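PDB 5W4A: P-granule scaffold from Caenorhabditis japonica, which is a scaffold protein of germ (P) granules, probably contributing to granule assembly and to mRNA repression. Local coordinates for residues T73-M78 with Q97-F102; T105-I110 with K139-L144. All coordinates share one frame; numbering follows the deposited sequence.

Contact 1. Residues T73-M78 with Q97-F102; sequences TILTSM and QDLARF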
ATOM      1  N   THR C  73      17.324  -2.655  18.854  1.00 25.65           N
ATOM      2  CA  THR C  73      16.711  -1.385  19.247  1.00 23.43           C
ATOM      3  C   THR C  73      17.394  -0.214  18.559  1.00 21.44           C
ATOM      4  O   THR C  73      16.731   0.696  18.052  1.00 22.58           O
ATOM      5  CB  THR C  73      16.779  -1.210  20.764  1.00 29.00           C
ATOM      6  OG1 THR C  73      15.887  -2.147  21.375  1.00 30.65           O
ATOM      7  CG2 THR C  73      16.406   0.213  21.172  1.00 29.07           C
ATOM      8  N   ILE C  74      18.722  -0.233  18.525  1.00 22.01           N
ATOM      9  CA  ILE C  74      19.472   0.851  17.899  1.00 23.21           C
ATOM     10  C   ILE C  74      19.143   0.921  16.408  1.00 21.78           C
ATOM     11  O   ILE C  74      18.889   2.002  15.865  1.00 19.62           O
ATOM     12  CB  ILE C  74      20.984   0.671  18.158  1.00 22.11           C
ATOM     13  CG1 ILE C  74      21.295   0.884  19.648  1.00 25.57           C
ATOM     14  CG2 ILE C  74      21.847   1.629  17.306  1.00 23.19           C
ATOM     15  CD1 ILE C  74      22.668   0.315  20.079  1.00 29.77           C
ATOM     16  N   LEU C  75      19.158  -0.220  15.715  1.00 20.37           N
ATOM     17  CA  LEU C  75      18.919  -0.199  14.268  1.00 24.31           C
ATOM     18  C   LEU C  75      17.499   0.261  13.935  1.00 19.28           C
ATOM     19  O   LEU C  75      17.288   1.016  12.982  1.00 19.47           O
ATOM     20  CB  LEU C  75      19.190  -1.580  13.668  1.00 19.20           C
ATOM     21  CG  LEU C  75      20.675  -1.966  13.583  1.00 23.29           C
ATOM     22  CD1 LEU C  75      20.803  -3.446  13.287  1.00 23.45           C
ATOM     23  CD2 LEU C  75      21.413  -1.157  12.499  1.00 22.88           C
ATOM     24  N   THR C  76      16.518  -0.187  14.722  1.00 19.53           N
ATOM     25  CA  THR C  76      15.141   0.241  14.531  1.00 19.18           C
ATOM     26  C   THR C  76      15.012   1.742  14.740  1.00 20.21           C
ATOM     27  O   THR C  76      14.426   2.454  13.913  1.00 18.39           O
ATOM     28  CB  THR C  76      14.264  -0.558  15.497  1.00 21.49           C
ATOM     29  OG1 THR C  76      14.291  -1.937  15.100  1.00 25.10           O
ATOM     30  CG2 THR C  76      12.817  -0.049  15.503  1.00 20.55           C
ATOM     31  N   SER C  77      15.624   2.253  15.805  1.00 19.21           N
ATOM     32  CA  SER C  77      15.544   3.681  16.070  1.00 17.24           C
ATOM     33  C   SER C  77      16.331   4.492  15.053  1.00 18.91           C
ATOM     34  O   SER C  77      15.972   5.635  14.782  1.00 18.82           O
ATOM     35  CB  SER C  77      16.015   3.956  17.492  1.00 19.39           C
ATOM     36  OG  SER C  77      14.986   3.591  18.396  1.00 20.56           O
HETATM   37  N   MSE C  78      17.354   3.914  14.442  1.00 18.16           N
HETATM   38  CA  MSE C  78      18.038   4.582  13.330  1.00 21.59           C
HETATM   39  C   MSE C  78      17.135   4.730  12.096  1.00 18.35           C
HETATM   40  O   MSE C  78      17.226   5.732  11.372  1.00 18.93           O
HETATM   41  CB  MSE C  78      19.296   3.835  12.967  1.00 18.60           C
HETATM   42  CG  MSE C  78      20.366   4.063  14.029  1.00 20.65           C
HETATM   43 SE   MSE C  78      21.937   2.961  13.778  1.00 21.77          SE
HETATM   44  CE  MSE C  78      22.631   3.847  12.198  1.00 22.41           C
ATOM     45  N   GLN C  97      28.488   4.999  13.289  1.00 31.65           N
ATOM     46  CA  GLN C  97      29.913   4.866  13.600  1.00 38.81           C
ATOM     47  C   GLN C  97      30.132   3.949  14.802  1.00 28.95           C
ATOM     48  O   GLN C  97      31.032   3.095  14.787  1.00 37.54           O
ATOM     49  CB  GLN C  97      30.523   6.248  13.850  1.00 41.81           C
ATOM     50  CG  GLN C  97      31.957   6.213  14.383  1.00 55.98           C
ATOM     51  CD  GLN C  97      32.463   7.590  14.739  1.00 74.60           C
ATOM     52  OE1 GLN C  97      32.010   8.593  14.185  1.00 79.55           O
ATOM     53  NE2 GLN C  97      33.396   7.652  15.680  1.00 88.00           N
ATOM     54  N   ASP C  98      29.309   4.104  15.848  1.00 32.20           N
ATOM     55  CA  ASP C  98      29.383   3.268  17.047  1.00 39.47           C
ATOM     56  C   ASP C  98      29.215   1.788  16.729  1.00 47.26           C
ATOM     57  O   ASP C  98      29.785   0.927  17.411  1.00 39.97           O
ATOM     58  CB  ASP C  98      28.282   3.678  18.029  1.00 48.00           C
ATOM     59  CG  ASP C  98      28.799   4.348  19.276  1.00 64.06           C
ATOM     60  OD1 ASP C  98      30.027   4.523  19.424  1.00 61.70           O
ATOM     61  OD2 ASP C  98      27.937   4.694  20.115  1.00 61.65           O
ATOM     62  N   LEU C  99      28.362   1.461  15.759  1.00 30.84           N
ATOM     63  CA  LEU C  99      28.074   0.064  15.476  1.00 28.12           C
ATOM     64  C   LEU C  99      29.246  -0.634  14.793  1.00 23.50           C
ATOM     65  O   LEU C  99      29.362  -1.864  14.892  1.00 26.66           O
ATOM     66  CB  LEU C  99      26.820  -0.051  14.602  1.00 23.25           C
ATOM     67  CG  LEU C  99      25.456   0.283  15.204  1.00 26.03           C
ATOM     68  CD1 LEU C  99      24.429   0.215  14.109  1.00 27.50           C
ATOM     69  CD2 LEU C  99      25.079  -0.688  16.318  1.00 29.71           C
ATOM     70  N   ALA C 100      30.098   0.118  14.114  1.00 29.63           N
ATOM     71  CA  ALA C 100      31.100  -0.494  13.251  1.00 30.52           C
ATOM     72  C   ALA C 100      32.076  -1.353  14.046  1.00 27.15           C
ATOM     73  O   ALA C 100      32.594  -2.344  13.522  1.00 24.14           O
ATOM     74  CB  ALA C 100      31.859   0.585  12.488  1.00 34.97           C
ATOM     75  N   ARG C 101      32.377  -0.955  15.288  1.00 29.18           N
ATOM     76  CA  ARG C 101      33.310  -1.707  16.122  1.00 37.00           C
ATOM     77  C   ARG C 101      32.810  -3.120  16.372  1.00 30.08           C
ATOM     78  O   ARG C 101      33.606  -4.033  16.657  1.00 29.18           O
ATOM     79  CB  ARG C 101      33.504  -0.989  17.465  1.00 44.00           C
ATOM     80  CG  ARG C 101      33.731   0.509  17.358  1.00 62.58           C
ATOM     81  CD  ARG C 101      33.992   1.151  18.724  1.00 67.97           C
ATOM     82  NE  ARG C 101      32.762   1.387  19.486  1.00 72.86           N
ATOM     83  CZ  ARG C 101      32.400   0.724  20.583  1.00 69.55           C
ATOM     84  NH1 ARG C 101      33.161  -0.240  21.089  1.00 63.01           N
ATOM     85  NH2 ARG C 101      31.264   1.036  21.189  1.00 72.65           N
ATOM     86  N   PHE C 102      31.499  -3.306  16.309  1.00 26.32           N
ATOM     87  CA  PHE C 102      30.840  -4.581  16.519  1.00 27.73           C
ATOM     88  C   PHE C 102      30.550  -5.302  15.215  1.00 25.29           C
ATOM     89  O   PHE C 102      29.806  -6.284  15.224  1.00 25.59           O
ATOM     90  CB  PHE C 102      29.531  -4.359  17.283  1.00 31.35           C
ATOM     91  CG  PHE C 102      29.724  -3.642  18.589  1.00 40.96           C
ATOM     92  CD1 PHE C 102      30.141  -4.334  19.713  1.00 44.23           C
ATOM     93  CD2 PHE C 102      29.510  -2.277  18.687  1.00 39.60           C
ATOM     94  CE1 PHE C 102      30.333  -3.673  20.918  1.00 49.07           C
ATOM     95  CE2 PHE C 102      29.705  -1.610  19.884  1.00 50.59           C
ATOM     96  CZ  PHE C 102      30.115  -2.313  21.000  1.00 44.65           C
TER

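Contact 2. Residues T105-I110 with K139-L144; sequences THDLSI and KILAIL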
ATOM      1  N   THR C 105      26.133  -2.507  11.005  1.00 22.61           N
ATOM      2  CA  THR C 105      25.866  -1.252  10.318  1.00 21.27           C
ATOM      3  C   THR C 105      24.402  -1.198   9.899  1.00 21.54           C
ATOM      4  O   THR C 105      23.710  -2.214   9.808  1.00 21.84           O
ATOM      5  CB  THR C 105      26.789  -1.073   9.098  1.00 25.62           C
ATOM      6  OG1 THR C 105      26.847   0.314   8.744  1.00 25.63           O
ATOM      7  CG2 THR C 105      26.313  -1.902   7.916  1.00 24.33           C
ATOM      8  N   HIS C 106      23.943   0.017   9.642  1.00 20.81           N
ATOM      9  CA  HIS C 106      22.605   0.188   9.103  1.00 20.68           C
ATOM     10  C   HIS C 106      22.583  -0.207   7.629  1.00 19.68           C
ATOM     11  O   HIS C 106      23.517   0.115   6.873  1.00 21.84           O
ATOM     12  CB  HIS C 106      22.161   1.629   9.296  1.00 19.97           C
ATOM     13  CG  HIS C 106      20.700   1.815   9.073  1.00 19.48           C
ATOM     14  ND1 HIS C 106      20.159   2.012   7.822  1.00 21.43           N
ATOM     15  CD2 HIS C 106      19.662   1.808   9.943  1.00 21.21           C
ATOM     16  CE1 HIS C 106      18.846   2.105   7.930  1.00 21.66           C
ATOM     17  NE2 HIS C 106      18.522   1.998   9.208  1.00 21.61           N
ATOM     18  N   ASP C 107      21.522  -0.911   7.221  1.00 19.93           N
ATOM     19  CA  ASP C 107      21.456  -1.458   5.866  1.00 17.88           C
ATOM     20  C   ASP C 107      21.286  -0.383   4.789  1.00 24.49           C
ATOM     21  O   ASP C 107      21.503  -0.678   3.608  1.00 25.96           O
ATOM     22  CB  ASP C 107      20.340  -2.517   5.717  1.00 19.05           C
ATOM     23  CG  ASP C 107      18.960  -2.021   6.149  1.00 25.58           C
ATOM     24  OD1 ASP C 107      18.856  -1.230   7.091  1.00 39.71           O
ATOM     25  OD2 ASP C 107      17.992  -2.469   5.544  1.00 29.40           O
ATOM     26  N   LEU C 108      20.904   0.835   5.159  1.00 20.34           N
ATOM     27  CA  LEU C 108      20.791   1.929   4.198  1.00 24.24           C
ATOM     28  C   LEU C 108      21.967   2.893   4.292  1.00 31.03           C
ATOM     29  O   LEU C 108      21.839   4.054   3.898  1.00 31.98           O
ATOM     30  CB  LEU C 108      19.472   2.678   4.381  1.00 21.45           C
ATOM     31  CG  LEU C 108      18.186   1.852   4.240  1.00 23.19           C
ATOM     32  CD1 LEU C 108      16.905   2.711   4.377  1.00 26.20           C
ATOM     33  CD2 LEU C 108      18.187   1.045   2.963  1.00 24.88           C
ATOM     34  N   SER C 109      23.103   2.416   4.792  1.00 24.81           N
ATOM     35  CA  SER C 109      24.306   3.225   4.939  1.00 28.71           C
ATOM     36  C   SER C 109      24.787   3.857   3.639  1.00 45.81           C
ATOM     37  O   SER C 109      25.631   4.750   3.700  1.00 39.79           O
ATOM     38  CB  SER C 109      25.432   2.360   5.522  1.00 37.56           C
ATOM     39  OG  SER C 109      25.270   2.178   6.921  1.00 27.54           O
ATOM     40  N   ILE C 110      24.297   3.428   2.469  1.00 37.57           N
ATOM     41  CA  ILE C 110      24.723   4.087   1.232  1.00 39.42           C
ATOM     42  C   ILE C 110      24.256   5.537   1.193  1.00 48.14           C
ATOM     43  O   ILE C 110      24.910   6.387   0.576  1.00 54.59           O
ATOM     44  CB  ILE C 110      24.241   3.329  -0.021  1.00 39.60           C
ATOM     45  CG1 ILE C 110      22.714   3.272  -0.097  1.00 35.77           C
ATOM     46  CG2 ILE C 110      24.887   1.959  -0.087  1.00 50.25           C
ATOM     47  CD1 ILE C 110      22.218   2.790  -1.445  1.00 52.15           C
ATOM     48  N   LYS C 139       7.948  -4.606   3.494  1.00 17.34           N
ATOM     49  CA  LYS C 139       7.034  -3.496   3.291  1.00 15.40           C
ATOM     50  C   LYS C 139       7.418  -2.293   4.151  1.00 16.57           C
ATOM     51  O   LYS C 139       7.306  -1.153   3.701  1.00 16.89           O
ATOM     52  CB  LYS C 139       5.603  -3.961   3.561  1.00 15.14           C
ATOM     53  CG  LYS C 139       5.098  -4.960   2.525  1.00 17.52           C
ATOM     54  CD  LYS C 139       3.809  -5.635   2.984  1.00 16.20           C
ATOM     55  CE  LYS C 139       3.424  -6.793   2.053  1.00 16.37           C
ATOM     56  NZ  LYS C 139       3.334  -6.390   0.634  1.00 17.31           N
ATOM     57  N   ILE C 140       7.911  -2.524   5.368  1.00 15.87           N
ATOM     58  CA  ILE C 140       8.394  -1.405   6.185  1.00 16.51           C
ATOM     59  C   ILE C 140       9.588  -0.729   5.515  1.00 17.75           C
ATOM     60  O   ILE C 140       9.672   0.503   5.460  1.00 18.25           O
ATOM     61  CB  ILE C 140       8.732  -1.884   7.603  1.00 16.18           C
ATOM     62  CG1 ILE C 140       7.467  -2.332   8.341  1.00 16.70           C
ATOM     63  CG2 ILE C 140       9.490  -0.777   8.394  1.00 16.92           C
ATOM     64  CD1 ILE C 140       7.764  -3.155   9.561  1.00 19.92           C
ATOM     65  N   LEU C 141      10.535  -1.525   5.017  1.00 16.97           N
ATOM     66  CA  LEU C 141      11.683  -0.982   4.290  1.00 16.55           C
ATOM     67  C   LEU C 141      11.243  -0.118   3.104  1.00 17.28           C
ATOM     68  O   LEU C 141      11.766   0.989   2.900  1.00 17.67           O
ATOM     69  CB  LEU C 141      12.574  -2.137   3.817  1.00 16.87           C
ATOM     70  CG  LEU C 141      13.708  -1.770   2.865  1.00 18.35           C
ATOM     71  CD1 LEU C 141      14.656  -0.748   3.473  1.00 20.26           C
ATOM     72  CD2 LEU C 141      14.435  -3.031   2.523  1.00 25.00           C
ATOM     73  N   ALA C 142      10.282  -0.608   2.322  1.00 16.63           N
ATOM     74  CA  ALA C 142       9.786   0.151   1.174  1.00 15.70           C
ATOM     75  C   ALA C 142       9.209   1.489   1.604  1.00 18.05           C
ATOM     76  O   ALA C 142       9.497   2.518   0.987  1.00 18.12           O
ATOM     77  CB  ALA C 142       8.745  -0.680   0.428  1.00 17.83           C
ATOM     78  N   ILE C 143       8.392   1.501   2.662  1.00 15.90           N
ATOM     79  CA  ILE C 143       7.796   2.751   3.130  1.00 17.64           C
ATOM     80  C   ILE C 143       8.881   3.700   3.634  1.00 19.83           C
ATOM     81  O   ILE C 143       8.831   4.914   3.383  1.00 18.78           O
ATOM     82  CB  ILE C 143       6.725   2.471   4.199  1.00 19.67           C
ATOM     83  CG1 ILE C 143       5.534   1.794   3.554  1.00 24.93           C
ATOM     84  CG2 ILE C 143       6.281   3.785   4.907  1.00 23.36           C
ATOM     85  CD1 ILE C 143       4.627   1.111   4.584  1.00 22.72           C
ATOM     86  N   LEU C 144       9.867   3.176   4.369  1.00 17.43           N
ATOM     87  CA  LEU C 144      10.978   4.005   4.837  1.00 17.76           C
ATOM     88  C   LEU C 144      11.712   4.670   3.674  1.00 19.26           C
ATOM     89  O   LEU C 144      11.957   5.893   3.696  1.00 17.92           O
ATOM     90  CB  LEU C 144      11.938   3.157   5.670  1.00 19.09           C
ATOM     91  CG  LEU C 144      13.157   3.876   6.206  1.00 18.81           C
ATOM     92  CD1 LEU C 144      12.812   5.057   7.116  1.00 19.47           C
ATOM     93  CD2 LEU C 144      14.045   2.861   6.937  1.00 24.21           C
TER

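Contact 1. Residues T73-M78 with Q97-F102
Leu99 holds CG anti to its own carbonyl carbon (chi1 -70°) and Met78 does the same (chi1 -73°), so the two chains extend toward one another and meet tip to tip. In Met78, present as selenomethionine, the second torsion is extended and the chain bends about the CG-SE bond (chi3 71°), turning CE aside; the SE atom itself is thus left facing Leu99, at 3.7 Å from Leu99 CD1. The same methyl also receives Leu75. That side chain leaves its backbone at an angle to the opposing segment, but its end turns inward, and Leu75 CD2 comes to 3.7 Å from Leu99 CD1 with the two leucines crossing. The second branch of Leu99 serves the third partner: Leu99 CD2 lies 4.1 Å from Ile74 CG2, and here the two side chains run alongside each other with opposite headings.

One leucine therefore packs against three residues spaced i, i+1 and i+4, a patch spanning one turn of helix 71-84. This is packing between consecutive helices of a mainly helical domain, with Leu99 supplied from near the C-terminal end of helix 89-100. The junction is wholly apolar. Around it, Met78 also packs on Phe92, Arg95 and Asn96 of the second helix, and Leu99 touches Leu104 in the chain that follows. On another side of helix 71-84, Ser77 OG is hydrogen-bonded to Leu64 O, tying the helix to the preceding part of the chain. A bound imidazole near Leu75 and an ethanediol near Ile74, both probably from the crystallisation liquor, lie beside this partly buried patch.

Contact 2. Residues T105-I110 with K139-L144
Asp107, whose carboxylate borders Leu141 across the contact, lays its OD1 over one face of the His106 ring, 3.4 Å above the plane and displaced toward the rim, while CA of Leu108 sits in plane at the ring's edge. Phe92 meets the same imidazole edge-to-face. Both ring nitrogens are engaged: Leu108 N donates to His106 ND1 over 3.0 Å, nearly straight at 160° though tilted 28° out of the ring plane, and His106 NE2 is hydrogen-bonded to Asp79 of helix 71-84. This pattern would be consistent with a proton on NE2, and it fixes the rotation of the ring.

The backbone from His106 to Ser109 forms a type I beta turn in the connection between helices 89-100 and 116-131. Its first carbonyl is gripped twice, by Ser109 N at 3.1 Å from His106 O and by Ser109 OG at 2.7 Å from the same oxygen. Leu108, on the turn, points to helix 136-148 and divides its methyls between two leucines one helical turn apart. Leu108 CD1 approaches Leu144 CD2 to 3.8 Å as the side chains run antiparallel; Leu108 CD2 meets Leu141 CD1 at 4.0 Å, the chains at a slant. Both helix leucines carry CG anti to the backbone N (171° in Leu141), which swings the end of Leu141 inward. Leu123 of helix 116-131 also packs on Leu108. On the exposed Asp107, OD2 is salt-bridged to Arg6, and a bound imidazole, probably from the crystallisation liquor, lies close by.

The two contacts follow one another along the chain, contact 1 closing before contact 2 opens, and their centres lie 13 Å apart. They adjoin directly: Met78 CB packs at 3.7 Å from His106 CD2, and Leu75 CD2 lies 3.7 Å from Thr105 O. Helix 71-84 is common ground, since it supplies one side of contact 1 and, through Asp79 and Ala83, also touches Leu144 of contact 2. Asn96 of helix 89-100 hydrogen-bonds to Thr105, His106 and Ser109. The 105-110 connection thus touches helices 71-84, 89-100 and 136-148, linking helices well separated in sequence.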